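Local coordinates for endoglucanase (Uncultured bacterium, PDB 3X17), which hydrolyses internal beta-1,4-glucosidic bonds of cellulose as a family 9 glycoside hydrolase with an (alpha/alpha)6 barrel and an N-terminal Ig-like domain, at residues V243-A248 with T272-K277; A281-A286 with A302-A307. One frame throughout, in Å; residues are numbered along the deposited sequence.

Interaction 1: V243-A248 with T272-K277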
ATOM      1  N   VAL A 243       8.423  -4.427  21.950  1.00 28.43           N
ATOM      2  CA  VAL A 243       9.028  -4.288  20.624  1.00 29.91           C
ATOM      3  C   VAL A 243       9.517  -2.858  20.396  1.00 30.86           C
ATOM      4  O   VAL A 243       8.790  -1.900  20.677  1.00 31.83           O
ATOM      5  CB  VAL A 243       8.051  -4.717  19.483  1.00 30.20           C
ATOM      6  CG1 VAL A 243       8.692  -4.529  18.090  1.00 27.38           C
ATOM      7  CG2 VAL A 243       7.652  -6.168  19.664  1.00 24.65           C
ATOM      8  N   TYR A 244      10.801  -2.720  20.049  1.00 31.27           N
ATOM      9  CA  TYR A 244      11.401  -1.407  19.789  1.00 30.67           C
ATOM     10  C   TYR A 244      10.738  -0.747  18.599  1.00 31.27           C
ATOM     11  O   TYR A 244      10.188  -1.419  17.718  1.00 32.26           O
ATOM     12  CB  TYR A 244      12.928  -1.518  19.555  1.00 29.69           C
ATOM     13  CG  TYR A 244      13.681  -2.016  20.772  1.00 31.92           C
ATOM     14  CD1 TYR A 244      13.767  -1.235  21.926  1.00 31.27           C
ATOM     15  CD2 TYR A 244      14.245  -3.291  20.797  1.00 30.50           C
ATOM     16  CE1 TYR A 244      14.428  -1.695  23.059  1.00 30.11           C
ATOM     17  CE2 TYR A 244      14.911  -3.769  21.922  1.00 27.98           C
ATOM     18  CZ  TYR A 244      14.988  -2.971  23.056  1.00 32.91           C
ATOM     19  OH  TYR A 244      15.623  -3.439  24.193  1.00 32.99           O
ATOM     20  N   HIS A 245      10.806   0.576  18.561  1.00 30.33           N
ATOM     21  CA  HIS A 245       9.949   1.343  17.680  1.00 31.63           C
ATOM     22  C   HIS A 245      10.523   1.414  16.278  1.00 32.23           C
ATOM     23  O   HIS A 245       9.800   1.347  15.297  1.00 33.35           O
ATOM     24  CB  HIS A 245       9.763   2.749  18.228  1.00 30.99           C
ATOM     25  CG  HIS A 245       9.002   3.657  17.321  1.00 32.41           C
ATOM     26  ND1 HIS A 245       7.717   3.376  16.893  1.00 36.53           N
ATOM     27  CD2 HIS A 245       9.273   4.916  16.899  1.00 31.16           C
ATOM     28  CE1 HIS A 245       7.248   4.409  16.215  1.00 32.97           C
ATOM     29  NE2 HIS A 245       8.187   5.341  16.171  1.00 31.43           N
ATOM     30  N   LYS A 246      11.825   1.592  16.179  1.00 28.74           N
ATOM     31  CA  LYS A 246      12.428   1.852  14.900  1.00 29.30           C
ATOM     32  C   LYS A 246      13.942   1.869  15.082  1.00 30.64           C
ATOM     33  O   LYS A 246      14.452   1.809  16.219  1.00 29.74           O
ATOM     34  CB  LYS A 246      11.951   3.204  14.355  1.00 28.99           C
ATOM     35  CG  LYS A 246      12.440   4.410  15.193  1.00 28.47           C
ATOM     36  CD  LYS A 246      12.152   5.735  14.529  1.00 25.31           C
ATOM     37  CE  LYS A 246      12.419   6.889  15.514  1.00 29.60           C
ATOM     38  NZ  LYS A 246      12.395   8.230  14.830  1.00 34.23           N
ATOM     39  N   LEU A 247      14.640   1.852  13.953  1.00 30.97           N
ATOM     40  CA  LEU A 247      16.073   1.750  13.930  1.00 32.91           C
ATOM     41  C   LEU A 247      16.584   2.686  12.866  1.00 33.20           C
ATOM     42  O   LEU A 247      16.236   2.553  11.694  1.00 35.68           O
ATOM     43  CB  LEU A 247      16.491   0.320  13.613  1.00 30.46           C
ATOM     44  CG  LEU A 247      17.928  -0.021  13.967  1.00 32.77           C
ATOM     45  CD1 LEU A 247      18.039  -1.549  14.131  1.00 32.91           C
ATOM     46  CD2 LEU A 247      18.904   0.525  12.908  1.00 26.61           C
ATOM     47  N   ALA A 248      17.405   3.645  13.252  1.00 31.62           N
ATOM     48  CA  ALA A 248      17.848   4.637  12.271  1.00 35.02           C
ATOM     49  C   ALA A 248      19.081   5.374  12.770  1.00 33.72           C
ATOM     50  O   ALA A 248      19.447   5.233  13.929  1.00 31.28           O
ATOM     51  CB  ALA A 248      16.719   5.630  11.943  1.00 32.23           C
ATOM     52  N   THR A 272       4.006   0.418  23.013  1.00 35.61           N
ATOM     53  CA  THR A 272       2.949  -0.590  23.088  1.00 34.72           C
ATOM     54  C   THR A 272       2.197  -0.783  21.771  1.00 33.94           C
ATOM     55  O   THR A 272       1.848  -1.905  21.456  1.00 34.83           O
ATOM     56  CB  THR A 272       1.942  -0.303  24.226  1.00 32.55           C
ATOM     57  OG1 THR A 272       1.523   1.067  24.152  1.00 35.31           O
ATOM     58  CG2 THR A 272       2.606  -0.544  25.575  1.00 33.59           C
ATOM     59  N   GLN A 273       1.954   0.284  20.997  1.00 32.90           N
ATOM     60  CA  GLN A 273       1.377   0.100  19.647  1.00 33.78           C
ATOM     61  C   GLN A 273       2.224  -0.797  18.744  1.00 31.02           C
ATOM     62  O   GLN A 273       1.696  -1.639  18.026  1.00 30.16           O
ATOM     63  CB  GLN A 273       1.019   1.436  18.948  1.00 32.29           C
ATOM     64  CG  GLN A 273       2.183   2.392  18.702  1.00 33.14           C
ATOM     65  CD  GLN A 273       2.753   2.300  17.288  1.00 37.93           C
ATOM     66  OE1 GLN A 273       2.374   1.416  16.501  1.00 35.50           O
ATOM     67  NE2 GLN A 273       3.703   3.187  16.971  1.00 30.88           N
ATOM     68  N   ASP A 274       3.539  -0.605  18.770  1.00 31.13           N
ATOM     69  CA  ASP A 274       4.432  -1.450  18.002  1.00 30.00           C
ATOM     70  C   ASP A 274       4.370  -2.874  18.525  1.00 31.17           C
ATOM     71  O   ASP A 274       4.419  -3.830  17.742  1.00 31.89           O
ATOM     72  CB  ASP A 274       5.882  -0.930  18.022  1.00 29.77           C
ATOM     73  CG  ASP A 274       6.068   0.335  17.182  1.00 33.61           C
ATOM     74  OD1 ASP A 274       5.702   0.313  15.985  1.00 32.75           O
ATOM     75  OD2 ASP A 274       6.629   1.338  17.710  1.00 33.93           O
ATOM     76  N   THR A 275       4.333  -3.022  19.848  1.00 30.78           N
ATOM     77  CA  THR A 275       4.316  -4.341  20.444  1.00 30.90           C
ATOM     78  C   THR A 275       3.043  -5.108  19.985  1.00 32.30           C
ATOM     79  O   THR A 275       3.101  -6.273  19.546  1.00 30.80           O
ATOM     80  CB  THR A 275       4.398  -4.218  21.992  1.00 32.09           C
ATOM     81  OG1 THR A 275       5.625  -3.561  22.362  1.00 31.85           O
ATOM     82  CG2 THR A 275       4.340  -5.571  22.648  1.00 30.09           C
ATOM     83  N   ALA A 276       1.920  -4.399  19.968  1.00 30.72           N
ATOM     84  CA  ALA A 276       0.624  -4.993  19.586  1.00 31.67           C
ATOM     85  C   ALA A 276       0.543  -5.239  18.058  1.00 30.23           C
ATOM     86  O   ALA A 276       0.134  -6.314  17.624  1.00 32.82           O
ATOM     87  CB  ALA A 276      -0.526  -4.061  20.045  1.00 29.78           C
ATOM     88  N   LYS A 277       0.982  -4.276  17.251  1.00 28.75           N
ATOM     89  CA  LYS A 277       1.087  -4.503  15.806  1.00 29.80           C
ATOM     90  C   LYS A 277       1.934  -5.733  15.473  1.00 31.15           C
ATOM     91  O   LYS A 277       1.534  -6.565  14.666  1.00 29.29           O
ATOM     92  CB  LYS A 277       1.666  -3.304  15.071  1.00 30.35           C
ATOM     93  CG  LYS A 277       0.697  -2.152  14.833  1.00 29.97           C
ATOM     94  CD  LYS A 277       1.477  -0.943  14.316  1.00 26.29           C
ATOM     95  CE  LYS A 277       0.577   0.163  13.780  1.00 24.53           C
ATOM     96  NZ  LYS A 277       0.178   1.076  14.904  1.00 31.89           N
TER
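His245 and Asp274 meet in a His-carboxylate hydrogen bond, ND1 lying a very short 2.5 Å from OD2 and the N-H pointing almost straight at it (164°). The oxygen sits at the edge of the imidazole, near its plane, while the carboxylate as a whole is turned 45° from the ring. With CG anti to the backbone N (chi1 174°), His245 swings its ring out to the helix. Beside this bond, Gln273 NE2 comes obliquely to within 3.8 Å of His245 CE1. A second grip uses the next residue of the helix: Val243 N donates to Thr275 OG1 at 3.0 Å, and the same hydroxyl also bonds Thr271 O.

The second shell fixes the pair from both ends. Thr185 OG1 holds Asp274 OD1, and the far nitrogen of the ring, NE2, bonds Pro330 O. A leucine in place of His245 would probably leave Asp274 OD2 buried without its mate and Pro330 O without this donor.

The contact thus ties the broken strand 243-249 to the first turns of helix 272-288. Helix 184-200 packs against Asp274 and Lys277, helix 337-351 against Gln273, and strand 265-271, antiparallel to 243-249, leads directly into the helix.

Interaction 2: A281-A286 with A302-A307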
ATOM      1  N   ALA A 281       0.673  -9.202  13.573  1.00 30.65           N
ATOM      2  CA  ALA A 281       1.239  -9.688  12.315  1.00 31.42           C
ATOM      3  C   ALA A 281       1.802 -11.080  12.487  1.00 30.33           C
ATOM      4  O   ALA A 281       1.560 -11.957  11.651  1.00 30.18           O
ATOM      5  CB  ALA A 281       2.297  -8.735  11.789  1.00 32.10           C
ATOM      6  N   TRP A 282       2.501 -11.298  13.598  1.00 29.94           N
ATOM      7  CA  TRP A 282       3.034 -12.613  13.933  1.00 31.01           C
ATOM      8  C   TRP A 282       1.918 -13.657  14.100  1.00 31.00           C
ATOM      9  O   TRP A 282       2.110 -14.819  13.757  1.00 31.71           O
ATOM     10  CB  TRP A 282       3.814 -12.577  15.241  1.00 31.00           C
ATOM     11  CG  TRP A 282       5.153 -11.947  15.152  1.00 33.73           C
ATOM     12  CD1 TRP A 282       6.020 -11.980  14.086  1.00 29.13           C
ATOM     13  CD2 TRP A 282       5.805 -11.192  16.180  1.00 29.75           C
ATOM     14  NE1 TRP A 282       7.145 -11.242  14.376  1.00 33.70           N
ATOM     15  CE2 TRP A 282       7.067 -10.796  15.672  1.00 29.88           C
ATOM     16  CE3 TRP A 282       5.429 -10.772  17.462  1.00 27.39           C
ATOM     17  CZ2 TRP A 282       7.960 -10.020  16.412  1.00 32.10           C
ATOM     18  CZ3 TRP A 282       6.321  -9.975  18.195  1.00 28.44           C
ATOM     19  CH2 TRP A 282       7.570  -9.635  17.682  1.00 27.57           C
ATOM     20  N   ALA A 283       0.853 -13.302  14.807  1.00 30.22           N
ATOM     21  CA  ALA A 283      -0.264 -14.253  14.980  1.00 30.36           C
ATOM     22  C   ALA A 283      -0.927 -14.584  13.640  1.00 28.50           C
ATOM     23  O   ALA A 283      -1.315 -15.725  13.398  1.00 29.40           O
ATOM     24  CB  ALA A 283      -1.288 -13.727  15.958  1.00 28.36           C
ATOM     25  N   MET A 284      -1.101 -13.582  12.777  1.00 30.69           N
ATOM     26  CA  MET A 284      -1.462 -13.863  11.390  1.00 31.83           C
ATOM     27  C   MET A 284      -0.526 -14.858  10.696  1.00 31.77           C
ATOM     28  O   MET A 284      -0.973 -15.696   9.943  1.00 31.41           O
ATOM     29  CB  MET A 284      -1.565 -12.578  10.572  1.00 29.31           C
ATOM     30  CG  MET A 284      -2.809 -11.788  10.881  1.00 35.82           C
ATOM     31  SD  MET A 284      -2.733 -10.157  10.125  1.00 35.73           S
ATOM     32  CE  MET A 284      -3.229 -10.581   8.449  1.00 33.65           C
ATOM     33  N   ALA A 285       0.780 -14.675  10.846  1.00 33.57           N
ATOM     34  CA  ALA A 285       1.739 -15.518  10.129  1.00 32.96           C
ATOM     35  C   ALA A 285       1.663 -16.930  10.678  1.00 33.60           C
ATOM     36  O   ALA A 285       1.897 -17.907   9.948  1.00 31.20           O
ATOM     37  CB  ALA A 285       3.162 -14.972  10.281  1.00 32.13           C
ATOM     38  N   ALA A 286       1.395 -17.031  11.978  1.00 32.31           N
ATOM     39  CA  ALA A 286       1.266 -18.338  12.613  1.00 35.40           C
ATOM     40  C   ALA A 286       0.154 -19.143  11.928  1.00 36.16           C
ATOM     41  O   ALA A 286       0.289 -20.347  11.733  1.00 38.20           O
ATOM     42  CB  ALA A 286       0.991 -18.187  14.110  1.00 31.23           C
ATOM     43  N   ALA A 302       4.881 -17.937  19.258  1.00 35.55           N
ATOM     44  CA  ALA A 302       5.489 -17.730  20.586  1.00 34.05           C
ATOM     45  C   ALA A 302       5.772 -16.259  20.816  1.00 34.14           C
ATOM     46  O   ALA A 302       5.480 -15.714  21.888  1.00 35.64           O
ATOM     47  CB  ALA A 302       6.773 -18.569  20.753  1.00 33.54           C
ATOM     48  N   ALA A 303       6.312 -15.611  19.787  1.00 33.72           N
ATOM     49  CA  ALA A 303       6.617 -14.200  19.855  1.00 32.59           C
ATOM     50  C   ALA A 303       5.348 -13.386  20.116  1.00 31.96           C
ATOM     51  O   ALA A 303       5.341 -12.480  20.955  1.00 31.98           O
ATOM     52  CB  ALA A 303       7.269 -13.756  18.561  1.00 32.35           C
ATOM     53  N   ALA A 304       4.287 -13.678  19.366  1.00 31.20           N
ATOM     54  CA  ALA A 304       3.019 -12.938  19.526  1.00 33.22           C
ATOM     55  C   ALA A 304       2.498 -13.088  20.953  1.00 30.43           C
ATOM     56  O   ALA A 304       1.994 -12.127  21.550  1.00 30.22           O
ATOM     57  CB  ALA A 304       1.935 -13.409  18.504  1.00 31.36           C
ATOM     58  N   GLU A 305       2.623 -14.292  21.492  1.00 32.68           N
ATOM     59  CA  GLU A 305       2.125 -14.607  22.835  1.00 33.52           C
ATOM     60  C   GLU A 305       2.901 -13.874  23.925  1.00 33.61           C
ATOM     61  O   GLU A 305       2.324 -13.462  24.935  1.00 34.29           O
ATOM     62  CB  GLU A 305       2.155 -16.126  23.087  1.00 32.65           C
ATOM     63  CG  GLU A 305       1.102 -16.892  22.287  1.00 31.70           C
ATOM     64  CD  GLU A 305       1.236 -18.424  22.387  1.00 39.96           C
ATOM     65  OE1 GLU A 305       2.369 -18.936  22.514  1.00 41.22           O
ATOM     66  OE2 GLU A 305       0.208 -19.119  22.247  1.00 42.05           O
ATOM     67  N   GLN A 306       4.200 -13.691  23.711  1.00 33.35           N
ATOM     68  CA  GLN A 306       5.061 -13.050  24.703  1.00 31.80           C
ATOM     69  C   GLN A 306       4.801 -11.537  24.683  1.00 31.12           C
ATOM     70  O   GLN A 306       4.666 -10.908  25.720  1.00 30.86           O
ATOM     71  CB  GLN A 306       6.533 -13.379  24.378  1.00 33.39           C
ATOM     72  CG  GLN A 306       7.582 -12.794  25.325  1.00 33.78           C
ATOM     73  CD  GLN A 306       7.324 -13.162  26.781  1.00 43.52           C
ATOM     74  OE1 GLN A 306       7.116 -14.335  27.110  1.00 43.31           O
ATOM     75  NE2 GLN A 306       7.259 -12.149  27.649  1.00 45.12           N
ATOM     76  N   ALA A 307       4.685 -10.978  23.487  1.00 32.45           N
ATOM     77  CA  ALA A 307       4.233  -9.615  23.302  1.00 32.71           C
ATOM     78  C   ALA A 307       2.885  -9.318  23.967  1.00 33.94           C
ATOM     79  O   ALA A 307       2.701  -8.266  24.565  1.00 33.13           O
ATOM     80  CB  ALA A 307       4.166  -9.293  21.823  1.00 33.71           C
TER
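Trp282 lays one face of its indole against Ala303, and the other residues that touch across the two segments are alanines. The Ala303 methyl stands over the six-membered ring in a CH-pi contact, CB being 3.8 Å from the ring centroid and only 15° off the ring normal. It is shifted toward the rim of the indole, and its nearest ring atom is CE3, at 3.7 Å from CB.

The same ring meets Ala307 in another way. That methyl comes in at the edge, near the ring plane, with CB 4.3 Å from Trp282 CZ3, so two residues one helical turn apart address the indole from different directions. Trp282 CG is anti to the carbonyl carbon (chi1 -75°), a setting that carries the ring across to helix 294-312. At the base of the side chain Trp282 CB lies 3.9 Å from Ala304 CB. The Ala304 methyl also meets that of Ala283, with 4.1 Å between their CB atoms.

Because every partner on 302-307 is an alanine, the large ring can fit close to that helix: the short axes approach to 8.3 Å and run roughly antiparallel, 147° between their directions. The side-chain contacts are apolar; of the backbone atoms beside the ring, Ala303 O accepts a bond from Gln237 NE2.

These are consecutive helices of the catalytic (alpha/alpha)6 barrel domain, 272-288 and 294-312, joined by a short connection. Helix 221-235 covers the indole further through Leu230 and Leu233, and its Phe234 stacks on Trp282 while also touching Ala303. Beside the alanines, helix 337-351 brings Glu346 to Ala283 and Leu347 to Ala304.

Overall arrangement
Helix 272-288 serves both contacts, and the pair illustrates how one helix can use different chemistry at its two ends. Interaction 1 works at its N-terminal turns, where a strand is held by directional polar bonds among buried residues; the side chain of Gln273 lies about 5 Å from a bound calcium ion. Interaction 2 lies further along, where a neighbouring helix is met by apolar shape-fitting; it too is buried, though Ala303 is partly exposed. Their centres are 14 Å apart and they touch directly: Val243 CG2 packs 4.0 Å from Trp282 CH2, and Thr275 CG2 lies 3.7 Å from Ala307 O, so the two contacts adjoin.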